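Local coordinates for GGDEF and EAL domain-containing protein (Vibrio cholerae O1 str. 2010EL-1786, PDB 6PWK) that binds the second messenger c-di-GMP and probably acts, as a LapD-type receptor with GGDEF and EAL domains, in signalling that controls large adhesins and biofilm formation, at residues 234-239 / 246-251; 250-255 / 269-274; 303-308 / 318-323. One frame throughout, in Å; residues are numbered along the deposited sequence.

All three contacts lie in the EAL domain and come in order along the chain, contacts 1 and 2 overlapping at Gln250 and Tyr251. Contacts 1 and 2 share helix 245-261, their centres about 10 Å apart: the first joins this helix to the preceding helix 232-241, the second to strand 269-272. Contact 3 begins on strand 301-305, the parallel neighbour of strand 269-272, its centre about 13 Å from that of contact 2 and about 16 Å from that of contact 1. Contacts 1 and 2 both border c-di-GMP, and contacts 2 and 3 both supply a magnesium ligand. The series thus passes from the nucleotide pocket to the metal site and the helical layer outside the sheet.

Contact 1: 234-239 / 246-251; sequences QFLFAL and HIFDQY. With C2E (9,9'-[(2R,3R,3aS,5S,7aR,9R,10R,10aS,12S,14aR)-3,5,10,12-tetrahydroxy-5,12-dioxidooctahydro-2H,7H-difuro[3,2-d:3',2'-j][1,3,7,9,2,8]tetraoxadiphosphacyclododecine-2,9-diyl]bis(2-amino-1,9-dihydro-6H-purin-6-one)), chain C.
Aromatic and aliphatic packing between two consecutive helices, 232-241 and 245-261, forms this buried contact beside the c-di-GMP pocket of the EAL domain. The local axes run at 125°, and Phe248 lies between them and is met by three residues of 234-239. Its CG lies anti to the backbone N (chi1 167°), which sends the ring toward these partners. Phe235 meets it in a T-shaped stack: the CE1-CZ edge of Phe235 points at one face of Phe248, the ring centroids 5.4 Å apart and the planes at 78°. Leu239 approaches nearer the root of the ring, with its CD1 3.7 Å from CB of Phe248. Leu236 divides its branches, CD2 packing on CD2 of Phe248 at 4.1 Å while CD1 comes within 3.5 Å of N31 of the bound nucleotide.

The guanine also meets Phe248 at the ring edge, C21 of the base lying near the ring plane 3.6 Å from CE2 of Phe248. Next along the helix, Asp249 accepts a nearly straight hydrogen bond through OD1 from the guanine amino group N21, at 2.7 Å. Its other oxygen, OD2, is held by Ser277 and the backbone N of Ala274, which should fix the rotation of the carboxylate. Apolar packing therefore probably helps to position Phe248 and Leu236, which border the base, while the neighbouring carboxylate adds polar recognition of the guanine amino group.

Contact 2: 250-255 / 269-274; sequences QYVIER and LAINIA. With MG (magnesium ion), chain E; C2E (9,9'-[(2R,3R,3aS,5S,7aR,9R,10R,10aS,12S,14aR)-3,5,10,12-tetrahydroxy-5,12-dioxidooctahydro-2H,7H-difuro[3,2-d:3',2'-j][1,3,7,9,2,8]tetraoxadiphosphacyclododecine-2,9-diyl]bis(2-amino-1,9-dihydro-6H-purin-6-one)), chain C.
Ile271 and Ile253, the two residues with most surface buried here, pack strand 269-272 against helix 245-261 in the EAL barrel. CG2 of Ile271 sits 4.0 Å from CG1 of Ile253, and the two side chains cross at about a right angle. With its CG2 anti to the backbone N and CG1 beside that N (chi1 -55°), Ile271 presents both branches to the helix, CD1 also reaching Ile253 CG1. From Ile253 the chain extends onward, and its CD1 meets CD1 of Ile273 at 3.9 Å. Phe303 of the adjoining strand and Ile287 of helix 281-292 also pack on Ile253.

Val252 is the smaller helix partner. Its CG1 touches CG2 of Ile271 at 4.1 Å as the two side chains slide past each other in opposite directions, and the same methyl lies 3.9 Å from O61 of the guanine of c-di-GMP. Val252 thus belongs both to the helix-strand packing and to the wall of the nucleotide pocket.

Between Ile271, on the strand, and Ile273, just beyond its end, lies Asn272, whose side chain takes no part in the apolar contact. It is a ligand of the magnesium ion, together with Glu218, Glu304 and Asp334, and phosphate oxygen O2P of the nucleotide binds the same metal at 2.1 Å. The base amino group N21 also lies close to the backbone here, 3.3 Å from Asn272 O. Alternation along this short segment thus separates two chemistries: branched aliphatic groups join it to the helix, while the intervening polar residue serves the metal and the bound nucleotide.

Contact 3: 303-308 / 318-323; sequences FEIPEG and ALFCNA. With MG (magnesium ion), chain E.
Ile305 and Phe303 of strand 301-305 pack on Phe320 and Cys321 of helix 314-326, the local segments running nearly antiparallel at 167°. Ile305 puts its CD1 between two helix residues, 3.7 Å from CD2 of Phe320 and also 3.7 Å from SG of Cys321. The methyl meets the Phe320 ring at its edge, near the ring plane.

The aromatic contribution is a T-shaped pair in which the edge of Phe320 points toward the face of Phe303. Their centroids are 5.6 Å apart with the planes at 86°, and CZ of Phe320 lies 4.0 Å from CD1 of Phe303. A chi1 of 177°, with CG opposite the backbone N, swings the Phe320 ring out from the helix to the strand. Ile287 of helix 281-292 packs on both phenylalanines.

Metal binding belongs to the other side of the strand. Glu304 leaves the strand pointing away from the helix and binds the magnesium ion through OE1 at 2.2 Å. OE2 is held by a salt bridge to Lys355 and a hydrogen bond with the hydroxyl of Tyr353, a second shell that probably steadies the carboxylate. The strand consequently has a hydrophobic side packed on its helix, while Glu304, turned the other way, serves the magnesium site.

Contact 1: 234-239 / 246-251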
loop_
_atom_site.group_PDB
_atom_site.type_symbol
_atom_site.label_atom_id
_atom_site.label_comp_id
_atom_site.label_asym_id
_atom_site.label_seq_id
_atom_site.Cartn_x
_atom_site.Cartn_y
_atom_site.Cartn_z
ATOM N N GLN A 234 -3.103 13.409 -20.244
ATOM C CA GLN A 234 -3.788 12.338 -20.955
ATOM C C GLN A 234 -3.416 10.963 -20.415
ATOM O O GLN A 234 -4.231 10.036 -20.487
ATOM C CB GLN A 234 -3.478 12.415 -22.452
ATOM C CG GLN A 234 -4.008 13.666 -23.141
ATOM C CD GLN A 234 -3.637 13.728 -24.612
ATOM O OE1 GLN A 234 -2.700 14.425 -24.999
ATOM N NE2 GLN A 234 -4.376 12.999 -25.441
ATOM N N PHE A 235 -2.206 10.808 -19.866
ATOM C CA PHE A 235 -1.724 9.500 -19.444
ATOM C C PHE A 235 -1.256 9.420 -17.997
ATOM O O PHE A 235 -0.984 8.310 -17.528
ATOM C CB PHE A 235 -0.570 9.034 -20.348
ATOM C CG PHE A 235 0.622 9.952 -20.342
ATOM C CD1 PHE A 235 1.592 9.852 -19.356
ATOM C CD2 PHE A 235 0.781 10.907 -21.333
ATOM C CE1 PHE A 235 2.688 10.692 -19.351
ATOM C CE2 PHE A 235 1.879 11.750 -21.334
ATOM C CZ PHE A 235 2.832 11.641 -20.342
ATOM N N LEU A 236 -1.139 10.542 -17.281
ATOM C CA LEU A 236 -0.581 10.492 -15.931
ATOM C C LEU A 236 -1.465 9.701 -14.976
ATOM O O LEU A 236 -0.961 9.112 -14.012
ATOM C CB LEU A 236 -0.358 11.905 -15.397
ATOM C CG LEU A 236 1.033 12.488 -15.649
ATOM C CD1 LEU A 236 1.120 13.908 -15.122
ATOM C CD2 LEU A 236 2.101 11.610 -15.013
ATOM N N PHE A 237 -2.777 9.675 -15.217
ATOM C CA PHE A 237 -3.664 8.895 -14.360
ATOM C C PHE A 237 -3.357 7.407 -14.469
ATOM O O PHE A 237 -3.424 6.676 -13.474
ATOM C CB PHE A 237 -5.123 9.169 -14.727
ATOM C CG PHE A 237 -5.593 8.409 -15.934
ATOM C CD1 PHE A 237 -5.194 8.787 -17.206
ATOM C CD2 PHE A 237 -6.427 7.311 -15.797
ATOM C CE1 PHE A 237 -5.623 8.087 -18.319
ATOM C CE2 PHE A 237 -6.859 6.607 -16.905
ATOM C CZ PHE A 237 -6.457 6.995 -18.168
ATOM N N ALA A 238 -3.008 6.943 -15.671
ATOM C CA ALA A 238 -2.714 5.528 -15.862
ATOM C C ALA A 238 -1.407 5.141 -15.183
ATOM O O ALA A 238 -1.299 4.053 -14.607
ATOM C CB ALA A 238 -2.666 5.199 -17.351
ATOM N N LEU A 239 -0.405 6.019 -15.237
ATOM C CA LEU A 239 0.886 5.698 -14.640
ATOM C C LEU A 239 0.802 5.662 -13.119
ATOM O O LEU A 239 1.416 4.800 -12.479
ATOM C CB LEU A 239 1.941 6.704 -15.096
ATOM C CG LEU A 239 2.145 6.828 -16.608
ATOM C CD1 LEU A 239 3.359 7.689 -16.917
ATOM C CD2 LEU A 239 2.277 5.452 -17.247
ATOM N N HIS A 246 6.899 6.938 -11.546
ATOM C CA HIS A 246 8.294 7.234 -11.236
ATOM C C HIS A 246 9.213 6.900 -12.404
ATOM O O HIS A 246 10.278 7.510 -12.541
ATOM C CB HIS A 246 8.729 6.489 -9.973
ATOM C CG HIS A 246 8.711 5.000 -10.109
ATOM N ND1 HIS A 246 7.565 4.252 -9.946
ATOM C CD2 HIS A 246 9.699 4.117 -10.387
ATOM C CE1 HIS A 246 7.847 2.974 -10.121
ATOM N NE2 HIS A 246 9.136 2.865 -10.389
ATOM N N ILE A 247 8.824 5.945 -13.254
ATOM C CA ILE A 247 9.573 5.710 -14.486
ATOM C C ILE A 247 9.535 6.953 -15.364
ATOM O O ILE A 247 10.549 7.358 -15.946
ATOM C CB ILE A 247 9.019 4.482 -15.234
ATOM C CG1 ILE A 247 9.341 3.192 -14.480
ATOM C CG2 ILE A 247 9.563 4.426 -16.655
ATOM C CD1 ILE A 247 8.231 2.725 -13.570
ATOM N N PHE A 248 8.364 7.583 -15.461
ATOM C CA PHE A 248 8.223 8.788 -16.268
ATOM C C PHE A 248 8.965 9.964 -15.645
ATOM O O PHE A 248 9.629 10.729 -16.354
ATOM C CB PHE A 248 6.739 9.105 -16.448
ATOM C CG PHE A 248 6.468 10.471 -17.000
ATOM C CD1 PHE A 248 6.635 10.735 -18.348
ATOM C CD2 PHE A 248 6.025 11.489 -16.172
ATOM C CE1 PHE A 248 6.378 11.991 -18.856
ATOM C CE2 PHE A 248 5.766 12.747 -16.676
ATOM C CZ PHE A 248 5.944 12.997 -18.020
ATOM N N ASP A 249 8.872 10.123 -14.322
ATOM C CA ASP A 249 9.544 11.240 -13.666
ATOM C C ASP A 249 11.059 11.089 -13.719
ATOM O O ASP A 249 11.779 12.081 -13.882
ATOM C CB ASP A 249 9.066 11.370 -12.221
ATOM C CG ASP A 249 7.743 12.102 -12.109
ATOM O OD1 ASP A 249 7.407 12.864 -13.039
ATOM O OD2 ASP A 249 7.042 11.921 -11.091
ATOM N N GLN A 250 11.563 9.861 -13.584
ATOM C CA GLN A 250 13.006 9.656 -13.651
ATOM C C GLN A 250 13.546 9.962 -15.042
ATOM O O GLN A 250 14.667 10.463 -15.181
ATOM C CB GLN A 250 13.354 8.226 -13.234
ATOM C CG GLN A 250 13.251 7.988 -11.736
ATOM C CD GLN A 250 13.232 6.517 -11.374
ATOM O OE1 GLN A 250 12.597 6.115 -10.397
ATOM N NE2 GLN A 250 13.929 5.703 -12.157
ATOM N N TYR A 251 12.764 9.673 -16.083
ATOM C CA TYR A 251 13.191 10.004 -17.439
ATOM C C TYR A 251 13.243 11.514 -17.642
ATOM O O TYR A 251 14.210 12.043 -18.202
ATOM C CB TYR A 251 12.258 9.354 -18.461
ATOM C CG TYR A 251 12.539 9.772 -19.886
ATOM C CD1 TYR A 251 13.560 9.177 -20.617
ATOM C CD2 TYR A 251 11.785 10.765 -20.501
ATOM C CE1 TYR A 251 13.822 9.558 -21.920
ATOM C CE2 TYR A 251 12.040 11.152 -21.802
ATOM C CZ TYR A 251 13.059 10.546 -22.507
ATOM O OH TYR A 251 13.314 10.927 -23.804
HETATM P P1 C2E C . 0.638 22.093 -14.235
HETATM O O2P C2E C . 1.660 22.022 -13.133
HETATM O O1P C2E C . -0.448 22.983 -13.700
HETATM O "O5'" C2E C . 1.214 22.883 -15.548
HETATM C "C5'" C2E C . 0.473 23.946 -16.050
HETATM C "C4'" C2E C . -0.385 23.380 -17.215
HETATM O "O4'" C2E C . -1.190 24.293 -17.671
HETATM C "C3'" C2E C . 0.496 23.031 -18.429
HETATM O "O3'" C2E C . -0.256 22.275 -19.248
HETATM C "C2'" C2E C . 0.657 24.418 -19.068
HETATM O "O2'" C2E C . 1.118 24.282 -20.480
HETATM C "C1'" C2E C . -0.592 24.786 -19.086
HETATM N N9 C2E C . -0.958 26.178 -19.158
HETATM C C8 C2E C . 0.239 26.734 -18.848
HETATM N N7 C2E C . 0.057 28.080 -18.862
HETATM C C5 C2E C . -1.211 28.338 -19.160
HETATM C C6 C2E C . -2.036 29.627 -19.321
HETATM O O6 C2E C . -1.550 30.699 -19.183
HETATM N N1 C2E C . -3.426 29.545 -19.652
HETATM C C2 C2E C . -4.081 28.276 -19.835
HETATM N N2 C2E C . -5.495 28.133 -20.171
HETATM N N3 C2E C . -3.274 27.078 -19.671
HETATM C C4 C2E C . -1.830 27.151 -19.331
HETATM P P11 C2E C . 0.500 20.869 -19.700
HETATM O O21 C2E C . 1.712 20.972 -20.586
HETATM O O11 C2E C . -0.512 20.088 -20.499
HETATM O O5A C2E C . 0.713 20.128 -18.240
HETATM C C5A C2E C . -0.485 19.626 -17.716
HETATM C C4A C2E C . -0.216 18.882 -16.470
HETATM O O4A C2E C . 0.452 17.794 -16.747
HETATM C C3A C2E C . 0.741 19.799 -15.431
HETATM O O3A C2E C . -0.123 20.655 -14.548
HETATM C C2A C2E C . 1.367 18.991 -14.757
HETATM O O2A C2E C . 0.586 18.628 -13.521
HETATM C C1A C2E C . 1.562 17.700 -15.724
HETATM N N91 C2E C . 2.745 17.724 -16.293
HETATM C C81 C2E C . 3.166 18.412 -17.365
HETATM N N71 C2E C . 4.461 18.086 -17.538
HETATM C C51 C2E C . 4.812 17.222 -16.590
HETATM C C61 C2E C . 6.127 16.515 -16.283
HETATM O O61 C2E C . 7.056 16.728 -16.977
HETATM N N11 C2E C . 6.238 15.614 -15.178
HETATM C C21 C2E C . 5.099 15.364 -14.340
HETATM N N21 C2E C . 5.215 14.445 -13.216
HETATM N N31 C2E C . 3.841 16.049 -14.642
HETATM C C41 C2E C . 3.735 16.988 -15.799
#

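Contact 2: 250-255 / 269-274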
loop_
_atom_site.group_PDB
_atom_site.type_symbol
_atom_site.label_atom_id
_atom_site.label_comp_id
_atom_site.label_asym_id
_atom_site.label_seq_id
_atom_site.Cartn_x
_atom_site.Cartn_y
_atom_site.Cartn_z
ATOM N N GLN A 250 11.563 9.861 -13.584
ATOM C CA GLN A 250 13.006 9.656 -13.651
ATOM C C GLN A 250 13.546 9.962 -15.042
ATOM O O GLN A 250 14.667 10.463 -15.181
ATOM C CB GLN A 250 13.354 8.226 -13.234
ATOM C CG GLN A 250 13.251 7.988 -11.736
ATOM C CD GLN A 250 13.232 6.517 -11.374
ATOM O OE1 GLN A 250 12.597 6.115 -10.397
ATOM N NE2 GLN A 250 13.929 5.703 -12.157
ATOM N N TYR A 251 12.764 9.673 -16.083
ATOM C CA TYR A 251 13.191 10.004 -17.439
ATOM C C TYR A 251 13.243 11.514 -17.642
ATOM O O TYR A 251 14.210 12.043 -18.202
ATOM C CB TYR A 251 12.258 9.354 -18.461
ATOM C CG TYR A 251 12.539 9.772 -19.886
ATOM C CD1 TYR A 251 13.560 9.177 -20.617
ATOM C CD2 TYR A 251 11.785 10.765 -20.501
ATOM C CE1 TYR A 251 13.822 9.558 -21.920
ATOM C CE2 TYR A 251 12.040 11.152 -21.802
ATOM C CZ TYR A 251 13.059 10.546 -22.507
ATOM O OH TYR A 251 13.314 10.927 -23.804
ATOM N N VAL A 252 12.204 12.224 -17.192
ATOM C CA VAL A 252 12.170 13.675 -17.339
ATOM C C VAL A 252 13.322 14.319 -16.578
ATOM O O VAL A 252 13.992 15.225 -17.088
ATOM C CB VAL A 252 10.808 14.224 -16.877
ATOM C CG1 VAL A 252 10.829 15.746 -16.846
ATOM C CG2 VAL A 252 9.696 13.715 -17.787
ATOM N N ILE A 253 13.577 13.857 -15.351
ATOM C CA ILE A 253 14.663 14.423 -14.551
ATOM C C ILE A 253 16.005 14.187 -15.229
ATOM O O ILE A 253 16.867 15.075 -15.258
ATOM C CB ILE A 253 14.636 13.843 -13.125
ATOM C CG1 ILE A 253 13.385 14.309 -12.382
ATOM C CG2 ILE A 253 15.885 14.248 -12.358
ATOM C CD1 ILE A 253 13.190 13.638 -11.042
ATOM N N GLU A 254 16.204 12.993 -15.791
ATOM C CA GLU A 254 17.442 12.713 -16.512
ATOM C C GLU A 254 17.603 13.647 -17.704
ATOM O O GLU A 254 18.673 14.233 -17.905
ATOM C CB GLU A 254 17.470 11.251 -16.962
ATOM C CG GLU A 254 17.768 10.264 -15.846
ATOM C CD GLU A 254 17.667 8.822 -16.303
ATOM O OE1 GLU A 254 17.078 8.577 -17.377
ATOM O OE2 GLU A 254 18.177 7.934 -15.588
ATOM N N ARG A 255 16.542 13.811 -18.500
ATOM C CA ARG A 255 16.622 14.666 -19.681
ATOM C C ARG A 255 16.862 16.122 -19.300
ATOM O O ARG A 255 17.614 16.832 -19.977
ATOM C CB ARG A 255 15.347 14.532 -20.513
ATOM C CG ARG A 255 15.126 13.138 -21.081
ATOM C CD ARG A 255 15.978 12.890 -22.317
ATOM N NE ARG A 255 15.323 13.358 -23.535
ATOM C CZ ARG A 255 15.561 14.529 -24.117
ATOM N NH1 ARG A 255 16.450 15.364 -23.595
ATOM N NH2 ARG A 255 14.913 14.863 -25.223
ATOM N N LEU A 269 15.349 25.374 -13.235
ATOM C CA LEU A 269 14.277 24.683 -13.937
ATOM C C LEU A 269 13.373 23.993 -12.925
ATOM O O LEU A 269 13.858 23.323 -12.007
ATOM C CB LEU A 269 14.840 23.664 -14.931
ATOM C CG LEU A 269 15.650 24.243 -16.089
ATOM C CD1 LEU A 269 16.108 23.130 -17.013
ATOM C CD2 LEU A 269 14.830 25.275 -16.848
ATOM N N ALA A 270 12.065 24.159 -13.097
ATOM C CA ALA A 270 11.072 23.568 -12.210
ATOM C C ALA A 270 10.540 22.288 -12.842
ATOM O O ALA A 270 9.914 22.331 -13.906
ATOM C CB ALA A 270 9.934 24.550 -11.934
ATOM N N ILE A 271 10.787 21.157 -12.186
ATOM C CA ILE A 271 10.367 19.848 -12.674
ATOM C C ILE A 271 9.149 19.404 -11.878
ATOM O O ILE A 271 9.192 19.346 -10.643
ATOM C CB ILE A 271 11.498 18.815 -12.559
ATOM C CG1 ILE A 271 12.756 19.309 -13.273
ATOM C CG2 ILE A 271 11.052 17.477 -13.126
ATOM C CD1 ILE A 271 13.916 18.344 -13.174
ATOM N N ASN A 272 8.064 19.084 -12.581
ATOM C CA ASN A 272 6.880 18.545 -11.925
ATOM C C ASN A 272 7.114 17.096 -11.511
ATOM O O ASN A 272 7.721 16.311 -12.245
ATOM C CB ASN A 272 5.664 18.629 -12.848
ATOM C CG ASN A 272 5.241 20.056 -13.135
ATOM O OD1 ASN A 272 4.620 20.711 -12.298
ATOM N ND2 ASN A 272 5.564 20.540 -14.328
ATOM N N ILE A 273 6.623 16.744 -10.325
ATOM C CA ILE A 273 6.721 15.389 -9.796
ATOM C C ILE A 273 5.319 14.912 -9.450
ATOM O O ILE A 273 4.574 15.613 -8.757
ATOM C CB ILE A 273 7.633 15.321 -8.554
ATOM C CG1 ILE A 273 9.011 15.914 -8.859
ATOM C CG2 ILE A 273 7.765 13.885 -8.070
ATOM C CD1 ILE A 273 9.798 15.146 -9.898
ATOM N N ALA A 274 4.958 13.726 -9.929
ATOM C CA ALA A 274 3.656 13.165 -9.604
ATOM C C ALA A 274 3.650 12.626 -8.176
ATOM O O ALA A 274 4.694 12.322 -7.594
ATOM C CB ALA A 274 3.283 12.057 -10.589
HETATM MG MG MG E . 3.338 22.605 -11.929
HETATM P P1 C2E C . 0.638 22.093 -14.235
HETATM O O2P C2E C . 1.660 22.022 -13.133
HETATM O O1P C2E C . -0.448 22.983 -13.700
HETATM O "O5'" C2E C . 1.214 22.883 -15.548
HETATM C "C5'" C2E C . 0.473 23.946 -16.050
HETATM C "C4'" C2E C . -0.385 23.380 -17.215
HETATM O "O4'" C2E C . -1.190 24.293 -17.671
HETATM C "C3'" C2E C . 0.496 23.031 -18.429
HETATM O "O3'" C2E C . -0.256 22.275 -19.248
HETATM C "C2'" C2E C . 0.657 24.418 -19.068
HETATM O "O2'" C2E C . 1.118 24.282 -20.480
HETATM C "C1'" C2E C . -0.592 24.786 -19.086
HETATM N N9 C2E C . -0.958 26.178 -19.158
HETATM C C8 C2E C . 0.239 26.734 -18.848
HETATM N N7 C2E C . 0.057 28.080 -18.862
HETATM C C5 C2E C . -1.211 28.338 -19.160
HETATM C C6 C2E C . -2.036 29.627 -19.321
HETATM O O6 C2E C . -1.550 30.699 -19.183
HETATM N N1 C2E C . -3.426 29.545 -19.652
HETATM C C2 C2E C . -4.081 28.276 -19.835
HETATM N N2 C2E C . -5.495 28.133 -20.171
HETATM N N3 C2E C . -3.274 27.078 -19.671
HETATM C C4 C2E C . -1.830 27.151 -19.331
HETATM P P11 C2E C . 0.500 20.869 -19.700
HETATM O O21 C2E C . 1.712 20.972 -20.586
HETATM O O11 C2E C . -0.512 20.088 -20.499
HETATM O O5A C2E C . 0.713 20.128 -18.240
HETATM C C5A C2E C . -0.485 19.626 -17.716
HETATM C C4A C2E C . -0.216 18.882 -16.470
HETATM O O4A C2E C . 0.452 17.794 -16.747
HETATM C C3A C2E C . 0.741 19.799 -15.431
HETATM O O3A C2E C . -0.123 20.655 -14.548
HETATM C C2A C2E C . 1.367 18.991 -14.757
HETATM O O2A C2E C . 0.586 18.628 -13.521
HETATM C C1A C2E C . 1.562 17.700 -15.724
HETATM N N91 C2E C . 2.745 17.724 -16.293
HETATM C C81 C2E C . 3.166 18.412 -17.365
HETATM N N71 C2E C . 4.461 18.086 -17.538
HETATM C C51 C2E C . 4.812 17.222 -16.590
HETATM C C61 C2E C . 6.127 16.515 -16.283
HETATM O O61 C2E C . 7.056 16.728 -16.977
HETATM N N11 C2E C . 6.238 15.614 -15.178
HETATM C C21 C2E C . 5.099 15.364 -14.340
HETATM N N21 C2E C . 5.215 14.445 -13.216
HETATM N N31 C2E C . 3.841 16.049 -14.642
HETATM C C41 C2E C . 3.735 16.988 -15.799
#

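Contact 3: 303-308 / 318-323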
loop_
_atom_site.group_PDB
_atom_site.type_symbol
_atom_site.label_atom_id
_atom_site.label_comp_id
_atom_site.label_asym_id
_atom_site.label_seq_id
_atom_site.Cartn_x
_atom_site.Cartn_y
_atom_site.Cartn_z
ATOM N N PHE A 303 12.039 21.238 -7.620
ATOM C CA PHE A 303 11.107 20.124 -7.735
ATOM C C PHE A 303 9.715 20.594 -7.330
ATOM O O PHE A 303 9.493 20.968 -6.175
ATOM C CB PHE A 303 11.561 18.940 -6.882
ATOM C CG PHE A 303 12.767 18.233 -7.432
ATOM C CD1 PHE A 303 12.635 17.292 -8.438
ATOM C CD2 PHE A 303 14.034 18.520 -6.952
ATOM C CE1 PHE A 303 13.743 16.645 -8.953
ATOM C CE2 PHE A 303 15.147 17.875 -7.462
ATOM C CZ PHE A 303 15.001 16.936 -8.463
ATOM N N GLU A 304 8.787 20.579 -8.283
ATOM C CA GLU A 304 7.428 21.057 -8.054
ATOM C C GLU A 304 6.584 19.893 -7.548
ATOM O O GLU A 304 6.313 18.942 -8.288
ATOM C CB GLU A 304 6.847 21.658 -9.331
ATOM C CG GLU A 304 5.830 22.757 -9.078
ATOM C CD GLU A 304 5.824 23.812 -10.168
ATOM O OE1 GLU A 304 5.000 23.708 -11.100
ATOM O OE2 GLU A 304 6.653 24.745 -10.097
ATOM N N ILE A 305 6.169 19.971 -6.293
ATOM C CA ILE A 305 5.448 18.897 -5.614
ATOM C C ILE A 305 3.996 19.328 -5.448
ATOM O O ILE A 305 3.745 20.432 -4.952
ATOM C CB ILE A 305 6.077 18.569 -4.247
ATOM C CG1 ILE A 305 7.540 18.157 -4.427
ATOM C CG2 ILE A 305 5.291 17.480 -3.548
ATOM C CD1 ILE A 305 8.284 17.966 -3.127
ATOM N N PRO A 306 3.025 18.505 -5.844
ATOM C CA PRO A 306 1.620 18.899 -5.692
ATOM C C PRO A 306 1.242 19.037 -4.226
ATOM O O PRO A 306 1.783 18.355 -3.353
ATOM C CB PRO A 306 0.852 17.750 -6.361
ATOM C CG PRO A 306 1.861 17.048 -7.219
ATOM C CD PRO A 306 3.159 17.190 -6.489
ATOM N N GLU A 307 0.295 19.942 -3.964
ATOM C CA GLU A 307 -0.163 20.156 -2.594
ATOM C C GLU A 307 -0.763 18.889 -1.998
ATOM O O GLU A 307 -0.672 18.671 -0.785
ATOM C CB GLU A 307 -1.175 21.302 -2.555
ATOM C CG GLU A 307 -1.811 21.527 -1.192
ATOM C CD GLU A 307 -2.604 22.814 -1.124
ATOM O OE1 GLU A 307 -2.045 23.835 -0.670
ATOM O OE2 GLU A 307 -3.785 22.805 -1.532
ATOM N N GLY A 308 -1.366 18.039 -2.832
ATOM C CA GLY A 308 -1.926 16.794 -2.335
ATOM C C GLY A 308 -0.899 15.898 -1.671
ATOM O O GLY A 308 -1.238 15.122 -0.774
ATOM N N ALA A 318 8.235 14.332 3.020
ATOM C CA ALA A 318 9.358 14.832 3.805
ATOM C C ALA A 318 10.629 14.043 3.519
ATOM O O ALA A 318 11.726 14.611 3.509
ATOM C CB ALA A 318 9.021 14.789 5.295
ATOM N N LEU A 319 10.504 12.734 3.285
ATOM C CA LEU A 319 11.670 11.950 2.895
ATOM C C LEU A 319 12.195 12.397 1.537
ATOM O O LEU A 319 13.411 12.469 1.325
ATOM C CB LEU A 319 11.327 10.460 2.875
ATOM C CG LEU A 319 10.958 9.826 4.218
ATOM C CD1 LEU A 319 10.699 8.337 4.055
ATOM C CD2 LEU A 319 12.041 10.083 5.256
ATOM N N PHE A 320 11.292 12.706 0.605
ATOM C CA PHE A 320 11.718 13.207 -0.697
ATOM C C PHE A 320 12.325 14.599 -0.579
ATOM O O PHE A 320 13.358 14.887 -1.194
ATOM C CB PHE A 320 10.536 13.213 -1.666
ATOM C CG PHE A 320 10.864 13.773 -3.019
ATOM C CD1 PHE A 320 11.494 12.991 -3.971
ATOM C CD2 PHE A 320 10.540 15.081 -3.342
ATOM C CE1 PHE A 320 11.799 13.503 -5.218
ATOM C CE2 PHE A 320 10.841 15.599 -4.587
ATOM C CZ PHE A 320 11.472 14.808 -5.527
ATOM N N CYS A 321 11.700 15.473 0.214
ATOM C CA CYS A 321 12.205 16.834 0.363
ATOM C C CYS A 321 13.579 16.849 1.020
ATOM O O CYS A 321 14.440 17.658 0.653
ATOM C CB CYS A 321 11.215 17.678 1.165
ATOM S SG CYS A 321 9.686 18.070 0.285
ATOM N N ASN A 322 13.803 15.968 1.997
ATOM C CA ASN A 322 15.115 15.891 2.633
ATOM C C ASN A 322 16.180 15.455 1.636
ATOM O O ASN A 322 17.263 16.047 1.568
ATOM C CB ASN A 322 15.069 14.935 3.826
ATOM C CG ASN A 322 14.280 15.494 4.993
ATOM O OD1 ASN A 322 14.072 16.703 5.093
ATOM N ND2 ASN A 322 13.842 14.616 5.887
ATOM N N ALA A 323 15.885 14.418 0.846
ATOM C CA ALA A 323 16.834 13.958 -0.163
ATOM C C ALA A 323 17.138 15.054 -1.175
ATOM O O ALA A 323 18.281 15.199 -1.623
ATOM C CB ALA A 323 16.286 12.718 -0.868
HETATM MG MG MG E . 3.338 22.605 -11.929
#